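Cellulose binding domain-containing protein (Clostridium clariflavum, PDB 4B96) probably binds cellulose through this C-terminal family 3b carbohydrate-binding module, a calcium-containing part of a longer membrane protein linked to biomass sensing. Local coordinates at residues 20-26 against 101-107; 29-35 against 93-99; 47-51 against 108-112; 68-74 against 86-92. All coordinates share one frame; numbering follows the deposited sequence.

Contact 1: residues 20-26 against 101-107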
# COMPACT_ATOMS: atom_id res chain seq x y z
N ALA A 20 26.94 -1.74 0.13
CA ALA A 20 25.92 -2.56 0.72
C ALA A 20 24.58 -1.84 0.61
O ALA A 20 24.50 -0.61 0.75
CB ALA A 20 26.25 -2.91 2.19
N ILE A 21 23.52 -2.60 0.35
CA ILE A 21 22.20 -2.07 0.46
C ILE A 21 21.61 -2.63 1.76
O ILE A 21 21.69 -3.85 2.00
CB ILE A 21 21.34 -2.50 -0.76
CG1 ILE A 21 21.76 -1.66 -1.99
CG2 ILE A 21 19.80 -2.28 -0.45
CD1 ILE A 21 21.08 -2.15 -3.32
N ARG A 22 21.07 -1.78 2.63
CA ARG A 22 20.48 -2.29 3.89
C ARG A 22 18.98 -2.40 3.76
O ARG A 22 18.30 -1.39 3.51
CB ARG A 22 20.87 -1.41 5.08
CG ARG A 22 22.39 -1.46 5.27
CD ARG A 22 22.81 -2.84 5.91
NE ARG A 22 22.21 -3.08 7.22
CZ ARG A 22 22.71 -2.63 8.35
NH1 ARG A 22 23.84 -1.92 8.34
NH2 ARG A 22 22.08 -2.85 9.51
N TRP A 23 18.47 -3.61 3.85
CA TRP A 23 17.02 -3.79 3.71
C TRP A 23 16.28 -3.81 5.06
O TRP A 23 15.09 -4.16 5.11
CB TRP A 23 16.75 -5.04 2.91
CG TRP A 23 17.63 -6.26 3.33
CD1 TRP A 23 18.82 -6.70 2.73
CD2 TRP A 23 17.38 -7.13 4.43
NE1 TRP A 23 19.27 -7.84 3.39
CE2 TRP A 23 18.42 -8.10 4.45
CE3 TRP A 23 16.37 -7.20 5.40
CZ2 TRP A 23 18.47 -9.11 5.42
CZ3 TRP A 23 16.40 -8.20 6.36
CH2 TRP A 23 17.46 -9.16 6.36
N ASP A 24 16.97 -3.47 6.16
CA ASP A 24 16.42 -3.66 7.53
C ASP A 24 14.95 -3.26 7.68
O ASP A 24 14.56 -2.09 7.34
CB ASP A 24 17.12 -2.76 8.52
CG ASP A 24 18.62 -3.05 8.62
OD1 ASP A 24 19.17 -3.76 7.73
OD2 ASP A 24 19.21 -2.55 9.60
N PHE A 25 14.18 -4.14 8.28
CA PHE A 25 12.77 -3.83 8.50
C PHE A 25 12.28 -4.35 9.84
O PHE A 25 12.92 -5.22 10.47
CB PHE A 25 11.90 -4.36 7.36
CG PHE A 25 11.97 -5.86 7.17
CD1 PHE A 25 11.11 -6.71 7.87
CD2 PHE A 25 12.84 -6.41 6.19
CE1 PHE A 25 11.14 -8.10 7.68
CE2 PHE A 25 12.86 -7.80 5.96
CZ PHE A 25 12.04 -8.65 6.75
N VAL A 26 11.15 -3.77 10.25
CA VAL A 26 10.42 -4.25 11.41
C VAL A 26 8.99 -4.54 10.94
O VAL A 26 8.34 -3.70 10.34
CB VAL A 26 10.35 -3.17 12.51
CG1 VAL A 26 9.56 -3.70 13.74
CG2 VAL A 26 11.76 -2.73 12.90
N ALA A 101 8.59 -8.11 14.69
CA ALA A 101 9.78 -8.90 14.34
C ALA A 101 10.79 -7.87 13.81
O ALA A 101 10.46 -7.10 12.88
CB ALA A 101 9.44 -9.88 13.20
N TRP A 102 12.01 -7.86 14.37
CA TRP A 102 13.06 -6.96 13.83
C TRP A 102 13.97 -7.81 12.98
O TRP A 102 14.46 -8.84 13.45
CB TRP A 102 13.89 -6.30 14.98
CG TRP A 102 13.04 -5.38 15.89
CD1 TRP A 102 12.03 -5.76 16.69
CD2 TRP A 102 13.13 -3.94 16.02
NE1 TRP A 102 11.50 -4.68 17.35
CE2 TRP A 102 12.16 -3.55 16.96
CE3 TRP A 102 13.96 -2.95 15.46
CZ2 TRP A 102 11.95 -2.18 17.35
CZ3 TRP A 102 13.77 -1.57 15.86
CH2 TRP A 102 12.76 -1.21 16.78
N VAL A 103 14.22 -7.38 11.74
CA VAL A 103 15.05 -8.16 10.85
C VAL A 103 16.03 -7.25 10.12
O VAL A 103 15.60 -6.44 9.29
CB VAL A 103 14.20 -8.96 9.81
CG1 VAL A 103 15.05 -10.11 9.25
CG2 VAL A 103 12.90 -9.51 10.44
N PHE A 104 17.33 -7.31 10.47
CA PHE A 104 18.31 -6.40 9.87
C PHE A 104 19.29 -7.19 9.01
O PHE A 104 19.67 -8.30 9.35
CB PHE A 104 19.22 -5.70 10.90
CG PHE A 104 18.47 -4.92 11.94
CD1 PHE A 104 17.10 -4.76 11.86
CD2 PHE A 104 19.14 -4.35 13.00
CE1 PHE A 104 16.41 -4.03 12.85
CE2 PHE A 104 18.43 -3.65 13.97
CZ PHE A 104 17.08 -3.52 13.90
N GLY A 105 19.72 -6.61 7.90
CA GLY A 105 20.76 -7.26 7.12
C GLY A 105 21.06 -6.48 5.88
O GLY A 105 20.57 -5.36 5.71
N ALA A 106 21.86 -7.07 5.00
CA ALA A 106 22.37 -6.38 3.85
C ALA A 106 22.33 -7.30 2.62
O ALA A 106 22.30 -8.55 2.75
CB ALA A 106 23.84 -5.93 4.13
N ILE A 107 22.39 -6.69 1.44
CA ILE A 107 22.90 -7.42 0.27
C ILE A 107 24.13 -6.68 -0.31
O ILE A 107 24.23 -5.45 -0.19
CB ILE A 107 21.82 -7.53 -0.85
CG1 ILE A 107 21.27 -6.14 -1.22
CG2 ILE A 107 20.73 -8.52 -0.44
CD1 ILE A 107 20.30 -6.15 -2.44
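Trp23 lies against the backbone of Gly105 where strands 20-29 and 100-109 run antiparallel as neighbours in one sheet of the β-sandwich fold of family 3 carbohydrate-binding modules. Ile21 with Ile107 and Phe25 with Val103 are hydrogen-bonded pairs; between them strand 20-29 is interrupted at Trp23 and Asp24. There Arg22 still faces Ala106 as a non-hydrogen-bonded pair, Trp23 N makes a weak bond to Gly105 O, and the Trp23 and Asp24 side chains supply much of the remaining contact. Trp23 holds CG between its backbone N and carbonyl carbon (chi1 44°), which lays the indole over the glycine, with Gly105 CA 3.9 Å from the centroid of the six-membered ring. At the ring edge, Trp23 CZ3 meets Val103 CG1 at 3.7 Å. The Phe55 ring meets the indole with the two planes nearly parallel.

Asp24 bridges to the same glycine through its carboxylate. OD1 accepts from Gly105 N at 2.9 Å, the donor standing above the carboxylate plane. Arg22, bent at chi2 and chi3, brings NE to the same OD1 from the opposite face, and its NH2 makes a salt bridge to Asp24 OD2 at 2.9 Å. With two donors on OD1 and the weaker, bent bond from NH2 on OD2, the carboxylate's rotation is restrained, its plane within 4° of the Phe104 ring plane.

Val26 and Trp102 point the same way, and Val26 CG2 sits over the indole, 3.7 Å from the centroid of its six-membered ring. Val103 CB covers one face of the Phe25 ring, 4.0 Å from its centroid.

Contact 2: residues 29-35 against 93-99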
# COMPACT_ATOMS: atom_id res chain seq x y z
N ASN A 29 3.00 -6.42 14.45
CA ASN A 29 1.73 -7.16 14.50
C ASN A 29 0.70 -6.28 15.19
O ASN A 29 0.75 -6.12 16.40
CB ASN A 29 1.91 -8.49 15.25
CG ASN A 29 0.65 -9.33 15.29
OD1 ASN A 29 -0.48 -8.84 15.02
ND2 ASN A 29 0.82 -10.61 15.66
N THR A 30 -0.24 -5.72 14.43
CA THR A 30 -1.26 -4.83 14.99
C THR A 30 -2.57 -5.53 15.24
O THR A 30 -3.57 -4.89 15.59
CB THR A 30 -1.55 -3.65 14.05
OG1 THR A 30 -1.95 -4.16 12.76
CG2 THR A 30 -0.31 -2.78 13.87
N GLY A 31 -2.63 -6.86 15.08
CA GLY A 31 -3.90 -7.55 15.38
C GLY A 31 -3.89 -8.36 16.69
O GLY A 31 -3.08 -8.11 17.57
N ASN A 32 -4.83 -9.30 16.84
CA ASN A 32 -4.98 -10.04 18.10
C ASN A 32 -4.55 -11.49 18.05
O ASN A 32 -4.76 -12.22 19.03
CB ASN A 32 -6.40 -9.96 18.60
CG ASN A 32 -6.89 -8.54 18.67
OD1 ASN A 32 -6.20 -7.65 19.18
ND2 ASN A 32 -8.06 -8.29 18.09
N SER A 33 -3.93 -11.93 16.96
CA SER A 33 -3.44 -13.33 16.95
C SER A 33 -1.99 -13.36 16.51
O SER A 33 -1.50 -12.35 16.04
CB SER A 33 -4.29 -14.19 16.05
OG SER A 33 -4.18 -13.68 14.75
N TYR A 34 -1.31 -14.49 16.70
CA TYR A 34 0.08 -14.60 16.30
C TYR A 34 0.15 -14.58 14.76
O TYR A 34 -0.77 -15.01 14.05
CB TYR A 34 0.74 -15.85 16.95
CG TYR A 34 1.10 -15.73 18.44
CD1 TYR A 34 0.12 -15.78 19.43
CD2 TYR A 34 2.45 -15.58 18.85
CE1 TYR A 34 0.45 -15.68 20.81
CE2 TYR A 34 2.79 -15.49 20.22
CZ TYR A 34 1.80 -15.51 21.17
OH TYR A 34 2.17 -15.41 22.50
N ILE A 35 1.22 -13.99 14.24
CA ILE A 35 1.48 -14.05 12.80
C ILE A 35 2.56 -15.09 12.49
O ILE A 35 3.68 -15.01 13.00
CB ILE A 35 1.93 -12.70 12.26
CG1 ILE A 35 0.73 -11.76 12.28
CG2 ILE A 35 2.47 -12.84 10.78
CD1 ILE A 35 1.10 -10.31 11.96
N GLY A 93 9.38 -18.61 13.00
CA GLY A 93 9.13 -17.29 13.58
C GLY A 93 7.65 -17.02 13.72
O GLY A 93 6.86 -17.32 12.81
N SER A 94 7.25 -16.48 14.88
CA SER A 94 5.84 -16.24 15.10
C SER A 94 5.74 -14.89 15.81
O SER A 94 6.31 -14.73 16.89
CB SER A 94 5.31 -17.38 15.97
OG SER A 94 3.92 -17.22 16.19
N ILE A 95 5.06 -13.90 15.22
CA ILE A 95 5.03 -12.60 15.89
C ILE A 95 3.85 -12.51 16.84
O ILE A 95 2.73 -12.61 16.40
CB ILE A 95 4.91 -11.40 14.93
CG1 ILE A 95 5.85 -11.57 13.72
CG2 ILE A 95 5.20 -10.07 15.68
CD1 ILE A 95 5.80 -10.34 12.73
N PRO A 96 4.12 -12.29 18.14
CA PRO A 96 3.02 -12.13 19.09
C PRO A 96 2.22 -10.85 18.79
O PRO A 96 2.78 -9.84 18.39
CB PRO A 96 3.73 -11.99 20.44
CG PRO A 96 5.07 -12.69 20.24
CD PRO A 96 5.44 -12.33 18.80
N PRO A 97 0.91 -10.92 19.01
CA PRO A 97 0.06 -9.72 18.94
C PRO A 97 0.64 -8.57 19.80
O PRO A 97 0.96 -8.80 20.98
CB PRO A 97 -1.27 -10.17 19.53
CG PRO A 97 -1.19 -11.59 19.80
CD PRO A 97 0.20 -12.11 19.50
N GLY A 98 0.74 -7.37 19.22
CA GLY A 98 1.24 -6.24 19.96
C GLY A 98 2.78 -6.23 19.93
O GLY A 98 3.42 -5.37 20.50
N ASP A 99 3.39 -7.23 19.29
CA ASP A 99 4.84 -7.21 19.23
C ASP A 99 5.30 -7.00 17.79
O ASP A 99 4.49 -6.73 16.89
CB ASP A 99 5.40 -8.52 19.76
CG ASP A 99 6.77 -8.35 20.42
OD1 ASP A 99 7.58 -7.38 20.10
OD2 ASP A 99 7.03 -9.21 21.32
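Asn29 and Ile95 meet where an Asx turn in the loop 29-35 packs on a type II β turn, Pro96 to Asp99, at one end of the β-sandwich; the loop returns as the short strand 35-36, paired antiparallel with 94-95. The Asn29 side chain reaches across the mouth of its own loop. With CG anti to the backbone N (chi1 -178°), its amide points into the loop and toward the other segment at once. OD1 takes the backbone N of Gly31, which makes the Asx turn, while ND2 gives one bond to Ser33 O at 2.9 Å and another to Ile95 O, also at 2.9 Å. Both acceptors lie in the amide plane, so the group cannot easily flip or twist. Ile95 O in turn is gripped from two faces of its carbonyl, by Asn29 ND2 from above and by Ile35 N at 3.0 Å.

The Tyr34 ring lies across both prolines. Pro97 CD stands over one face, 3.8 Å from the ring centroid, and Pro96 CG comes to 3.6 Å from Tyr34 CE2. The Pro97 ring also packs against the loop backbone, its CB 3.4 Å from Gly31 O. Ile35 and Ile95 share the face that Ile4 and Leu37 help cover. Where the turn meets the end of strand 20-29, Asn29 N donates to Asp99 O at 2.9 Å, and Gly98 N donates back to Asn29 O at 3.1 Å.

Contact 3: residues 47-51 against 108-112. With CA (calcium ion), chain E.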
# COMPACT_ATOMS: atom_id res chain seq x y z
N LYS A 47 17.23 -1.71 -8.57
CA LYS A 47 17.62 -1.83 -9.98
C LYS A 47 19.13 -2.06 -9.99
O LYS A 47 19.88 -1.21 -9.54
CB LYS A 47 17.29 -0.53 -10.70
CG LYS A 47 17.54 -0.59 -12.23
CD LYS A 47 17.09 0.75 -12.87
CE LYS A 47 17.12 0.71 -14.42
NZ LYS A 47 18.50 0.54 -14.90
N ASP A 48 19.60 -3.17 -10.54
CA ASP A 48 21.04 -3.41 -10.56
C ASP A 48 21.30 -4.56 -11.52
O ASP A 48 20.47 -5.45 -11.68
CB ASP A 48 21.52 -3.77 -9.17
CG ASP A 48 23.04 -3.75 -9.08
OD1 ASP A 48 23.61 -2.64 -9.07
OD2 ASP A 48 23.63 -4.86 -9.05
N ASP A 49 22.43 -4.53 -12.19
CA ASP A 49 22.68 -5.52 -13.26
C ASP A 49 23.81 -6.51 -12.92
O ASP A 49 24.30 -7.23 -13.80
CB ASP A 49 22.95 -4.77 -14.55
CG ASP A 49 21.89 -5.08 -15.64
OD1 ASP A 49 21.14 -6.11 -15.54
OD2 ASP A 49 21.85 -4.32 -16.62
N TYR A 50 24.22 -6.57 -11.64
CA TYR A 50 25.22 -7.54 -11.22
C TYR A 50 24.49 -8.86 -10.83
O TYR A 50 23.68 -8.87 -9.92
CB TYR A 50 26.05 -7.02 -10.02
CG TYR A 50 27.27 -7.90 -9.81
CD1 TYR A 50 28.36 -7.81 -10.68
CD2 TYR A 50 27.31 -8.82 -8.78
CE1 TYR A 50 29.45 -8.62 -10.55
CE2 TYR A 50 28.42 -9.63 -8.61
CZ TYR A 50 29.48 -9.54 -9.50
OH TYR A 50 30.57 -10.33 -9.37
N LYS A 51 24.82 -9.98 -11.47
CA LYS A 51 24.07 -11.22 -11.28
C LYS A 51 24.22 -11.87 -9.87
O LYS A 51 23.22 -12.30 -9.26
CB LYS A 51 24.37 -12.21 -12.39
CG LYS A 51 23.77 -13.62 -12.22
CD LYS A 51 22.23 -13.66 -12.29
CE LYS A 51 21.64 -13.04 -13.59
NZ LYS A 51 20.26 -12.44 -13.33
N THR A 108 25.04 -7.43 -0.93
CA THR A 108 26.28 -6.87 -1.46
C THR A 108 26.49 -7.59 -2.78
O THR A 108 25.97 -8.69 -2.97
CB THR A 108 27.47 -7.21 -0.49
OG1 THR A 108 27.45 -8.63 -0.19
CG2 THR A 108 27.30 -6.44 0.85
N ARG A 109 27.23 -6.99 -3.70
CA ARG A 109 27.67 -7.70 -4.89
C ARG A 109 28.82 -8.61 -4.46
O ARG A 109 29.70 -8.21 -3.66
CB ARG A 109 28.20 -6.73 -5.95
CG ARG A 109 27.13 -5.78 -6.47
CD ARG A 109 27.81 -4.89 -7.50
NE ARG A 109 26.82 -4.13 -8.25
CZ ARG A 109 27.16 -3.40 -9.32
NH1 ARG A 109 28.44 -3.30 -9.70
NH2 ARG A 109 26.20 -2.75 -10.02
N ASP A 110 28.84 -9.81 -5.02
CA ASP A 110 29.90 -10.76 -4.69
C ASP A 110 31.28 -10.20 -5.02
O ASP A 110 32.27 -10.61 -4.40
CB ASP A 110 29.70 -12.04 -5.47
CG ASP A 110 30.66 -13.14 -5.03
OD1 ASP A 110 30.57 -13.63 -3.88
OD2 ASP A 110 31.51 -13.50 -5.83
N ASP A 111 31.38 -9.30 -5.99
CA ASP A 111 32.71 -8.71 -6.19
C ASP A 111 32.99 -7.43 -5.37
O ASP A 111 34.00 -6.79 -5.58
CB ASP A 111 32.98 -8.43 -7.67
CG ASP A 111 32.08 -7.30 -8.23
OD1 ASP A 111 31.18 -6.77 -7.52
OD2 ASP A 111 32.34 -6.92 -9.39
N TRP A 112 32.06 -7.05 -4.49
CA TRP A 112 32.27 -5.89 -3.62
C TRP A 112 32.35 -4.56 -4.37
O TRP A 112 32.76 -3.56 -3.81
CB TRP A 112 33.53 -6.09 -2.77
CG TRP A 112 33.36 -7.17 -1.78
CD1 TRP A 112 33.86 -8.46 -1.84
CD2 TRP A 112 32.59 -7.08 -0.58
NE1 TRP A 112 33.44 -9.17 -0.72
CE2 TRP A 112 32.67 -8.35 0.06
CE3 TRP A 112 31.84 -6.05 0.01
CZ2 TRP A 112 32.03 -8.61 1.28
CZ3 TRP A 112 31.21 -6.31 1.22
CH2 TRP A 112 31.32 -7.59 1.85
CA CA E . 20.56 0.64 -8.46
O HOH W 1 22.88 -0.20 -8.72
O HOH W 2 21.01 -0.73 -6.59
O HOH W 3 21.24 1.16 -10.92
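Asp48 and Arg109 approach from opposite directions and join in a salt bridge beside the bound calcium ion. The bond from Arg109 NH2 to Asp48 OD1 is short, 2.8 Å, and nearly straight at 169°. It lies in the guanidinium plane and arrives on the syn side of the carboxylate. The two flat groups are turned 54° apart, so the second link, Arg109 NE to Asp48 OD2, is long and weak. OD2 has a firmer donor in its own loop: Tyr50 N, at 3.2 Å, closes an Asx turn from above the carboxylate plane. OD1 is shared with water 1, which donates to it at 2.6 Å and itself binds the calcium ion. The carboxylate thus sits in the second shell of the calcium ion, holding one of its waters, and the nearby positive charges would be expected to keep it ionised.

Arg109 spends its other end on Thr113, whose OG1 receives NH1. Its extended chain runs past Tyr50, whose CB sits over one guanidinium face, 3.5 Å from Arg109 NE. The tyrosine ring then reaches the type I turn closed by Trp112 N to Arg109 O at 2.8 Å. There the Asp111 carboxylate lies over one ring face, planes 19° apart, with OD1 3.8 Å above the Tyr50 ring plane toward the rim. Asp110 OD1 pairs with Asn54 ND2, and Asp111 OD1 with Thr113 OG1.

Lys47 contributes its backbone O, 2.2 Å from the calcium ion. Asn116 O, Asp119 OD1, Asp120 OD1 and three waters complete a seven-ligand sphere, a calcium site of the kind known from family 3 carbohydrate-binding modules.

Contact 4: residues 68-74 against 86-92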
# COMPACT_ATOMS: atom_id res chain seq x y z
N ASP A 68 17.31 -19.21 10.06
CA ASP A 68 15.85 -18.95 9.98
C ASP A 68 15.40 -17.91 8.98
O ASP A 68 14.21 -17.86 8.67
CB ASP A 68 15.26 -18.60 11.35
CG ASP A 68 15.44 -19.74 12.37
OD1 ASP A 68 15.71 -20.88 11.93
OD2 ASP A 68 15.28 -19.52 13.59
N VAL A 69 16.31 -17.05 8.52
CA VAL A 69 15.93 -15.95 7.64
C VAL A 69 16.63 -16.21 6.30
O VAL A 69 17.84 -16.40 6.28
CB VAL A 69 16.38 -14.60 8.18
CG1 VAL A 69 15.93 -13.49 7.20
CG2 VAL A 69 15.77 -14.33 9.58
N LYS A 70 15.88 -16.27 5.20
CA LYS A 70 16.45 -16.62 3.89
C LYS A 70 16.25 -15.49 2.90
O LYS A 70 15.26 -14.76 3.00
CB LYS A 70 15.76 -17.89 3.33
CG LYS A 70 15.86 -19.11 4.28
CD LYS A 70 17.30 -19.49 4.51
CE LYS A 70 17.43 -20.86 5.18
NZ LYS A 70 18.88 -21.10 5.54
N GLY A 71 17.15 -15.34 1.93
CA GLY A 71 16.99 -14.26 0.98
C GLY A 71 17.34 -14.75 -0.43
O GLY A 71 18.29 -15.50 -0.61
N LYS A 72 16.58 -14.32 -1.43
CA LYS A 72 16.94 -14.65 -2.81
C LYS A 72 16.54 -13.46 -3.69
O LYS A 72 15.50 -12.82 -3.46
CB LYS A 72 16.13 -15.87 -3.23
CG LYS A 72 16.42 -16.37 -4.63
CD LYS A 72 15.68 -17.73 -4.77
CE LYS A 72 15.90 -18.44 -6.11
NZ LYS A 72 17.02 -17.82 -6.85
N VAL A 73 17.36 -13.16 -4.71
CA VAL A 73 17.01 -12.05 -5.61
C VAL A 73 16.27 -12.62 -6.84
O VAL A 73 16.69 -13.67 -7.40
CB VAL A 73 18.30 -11.31 -6.03
CG1 VAL A 73 18.04 -10.29 -7.17
CG2 VAL A 73 18.92 -10.62 -4.78
N TYR A 74 15.21 -11.93 -7.25
CA TYR A 74 14.42 -12.33 -8.43
C TYR A 74 14.35 -11.19 -9.42
O TYR A 74 14.33 -10.01 -9.03
CB TYR A 74 12.97 -12.68 -8.00
CG TYR A 74 12.87 -13.85 -7.09
CD1 TYR A 74 13.00 -13.69 -5.70
CD2 TYR A 74 12.65 -15.14 -7.60
CE1 TYR A 74 12.88 -14.77 -4.87
CE2 TYR A 74 12.57 -16.24 -6.76
CZ TYR A 74 12.68 -16.02 -5.38
OH TYR A 74 12.58 -17.06 -4.51
N LEU A 86 14.84 -8.25 -3.85
CA LEU A 86 15.25 -9.24 -2.87
C LEU A 86 13.96 -9.67 -2.17
O LEU A 86 13.16 -8.82 -1.74
CB LEU A 86 16.15 -8.60 -1.82
CG LEU A 86 16.40 -9.41 -0.53
CD1 LEU A 86 17.30 -10.57 -0.81
CD2 LEU A 86 17.03 -8.50 0.55
N GLU A 87 13.76 -10.98 -2.07
CA GLU A 87 12.69 -11.49 -1.26
C GLU A 87 13.21 -12.20 0.00
O GLU A 87 13.98 -13.21 -0.07
CB GLU A 87 11.90 -12.50 -2.07
CG GLU A 87 10.67 -12.97 -1.29
CD GLU A 87 9.71 -13.68 -2.21
OE1 GLU A 87 8.83 -12.99 -2.84
OE2 GLU A 87 9.85 -14.93 -2.32
N VAL A 88 12.79 -11.70 1.15
CA VAL A 88 13.15 -12.27 2.45
C VAL A 88 12.00 -13.19 2.93
O VAL A 88 10.84 -12.77 2.93
CB VAL A 88 13.39 -11.17 3.49
CG1 VAL A 88 13.73 -11.79 4.88
CG2 VAL A 88 14.59 -10.25 3.02
N THR A 89 12.34 -14.41 3.33
CA THR A 89 11.37 -15.36 3.83
C THR A 89 11.94 -15.94 5.13
O THR A 89 13.10 -15.66 5.48
CB THR A 89 11.12 -16.50 2.82
OG1 THR A 89 12.39 -17.07 2.44
CG2 THR A 89 10.37 -15.99 1.55
N PHE A 90 11.12 -16.71 5.85
CA PHE A 90 11.44 -17.20 7.19
C PHE A 90 11.14 -18.65 7.27
O PHE A 90 10.04 -19.05 6.90
CB PHE A 90 10.57 -16.48 8.21
CG PHE A 90 10.76 -15.02 8.16
CD1 PHE A 90 10.00 -14.23 7.26
CD2 PHE A 90 11.75 -14.42 8.93
CE1 PHE A 90 10.20 -12.84 7.15
CE2 PHE A 90 11.96 -13.01 8.83
CZ PHE A 90 11.16 -12.22 7.95
N GLU A 91 12.07 -19.43 7.83
CA GLU A 91 11.82 -20.85 8.05
C GLU A 91 11.10 -21.05 9.35
O GLU A 91 10.54 -22.10 9.59
CB GLU A 91 13.15 -21.61 8.15
CG GLU A 91 14.02 -21.49 6.92
CD GLU A 91 13.67 -22.49 5.84
OE1 GLU A 91 12.50 -22.95 5.82
OE2 GLU A 91 14.57 -22.83 5.02
N LYS A 92 11.17 -20.05 10.22
CA LYS A 92 10.59 -20.16 11.56
C LYS A 92 10.37 -18.76 12.13
O LYS A 92 11.11 -17.82 11.79
CB LYS A 92 11.55 -20.93 12.50
CG LYS A 92 10.89 -21.30 13.79
CD LYS A 92 11.84 -21.21 15.01
CE LYS A 92 12.16 -19.75 15.34
NZ LYS A 92 12.54 -19.60 16.76
O HOH W 4 11.93 -16.53 -1.84
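A β hairpin, strands 69-75 and 83-90, forms one margin of the second sheet of the sandwich, and here Lys70 pairs with Thr89 and Lys72 with Glu87 as antiparallel hydrogen-bonded pairs. The bond from Lys70 N to Thr89 O is 2.9 Å, and one more, Glu91 N to Asp68 O at 2.8 Å, carries the ladder past the strand end.

On the core face, Val69 splits its two methyls: with CG1 anti to the backbone N (chi1 -179°), that branch touches Val88 CG1 at 3.6 Å, while CG2 lies alongside the Phe90 ring, 4.1 Å from CD2. Leu86 CD1 swings over the glycine in the facing strand, 4.1 Å from Gly71 CA. Phe25, Trp23 and Val103 of the opposing sheet pack on this layer.

The other face is polar. The Tyr74 ring crosses Glu87 obliquely, its CE1 3.7 Å from Glu87 CB, and water 4 bridges Tyr74 OH, at 2.8 Å, and Glu87 OE2. Glu87 OE1 is held by Arg43 in a salt bridge, so both carboxylate oxygens have a partner. Lys70 CE passes 3.5 Å from Glu91 OE2, yet neither this pair nor Asp68 with Lys92 comes within salt-bridge distance; Asp68 OD2 accepts from Asp64 N, and Lys92 NZ donates to Leu62 O. Backbone bonds and apolar packing chiefly join the strands, with one water bridge on the polar face, and direct charge pairing adds at most a weak attraction.

From the N terminus the chain opens contact 1 at 20-26, contact 2 at 29-35 and contact 3 at 47-51 before anything is closed. Contact 4 opens last, at 68-74, and closes first, at 86-92, so its hairpin lies within the spans of the other three. Contact 2 closes next, at 93-99, and contact 1 follows at 101-107, enclosing contact 2. Contact 3 closes last, at 108-112, and crosses both. Contacts 1 and 4 belong to facing sheets and touch through the core, as at Trp23 with Leu86. Contacts 2 and 3 sit on opposite sides of the chain's centre, about 35 Å apart between centres, with contact 3 beside the calcium ion.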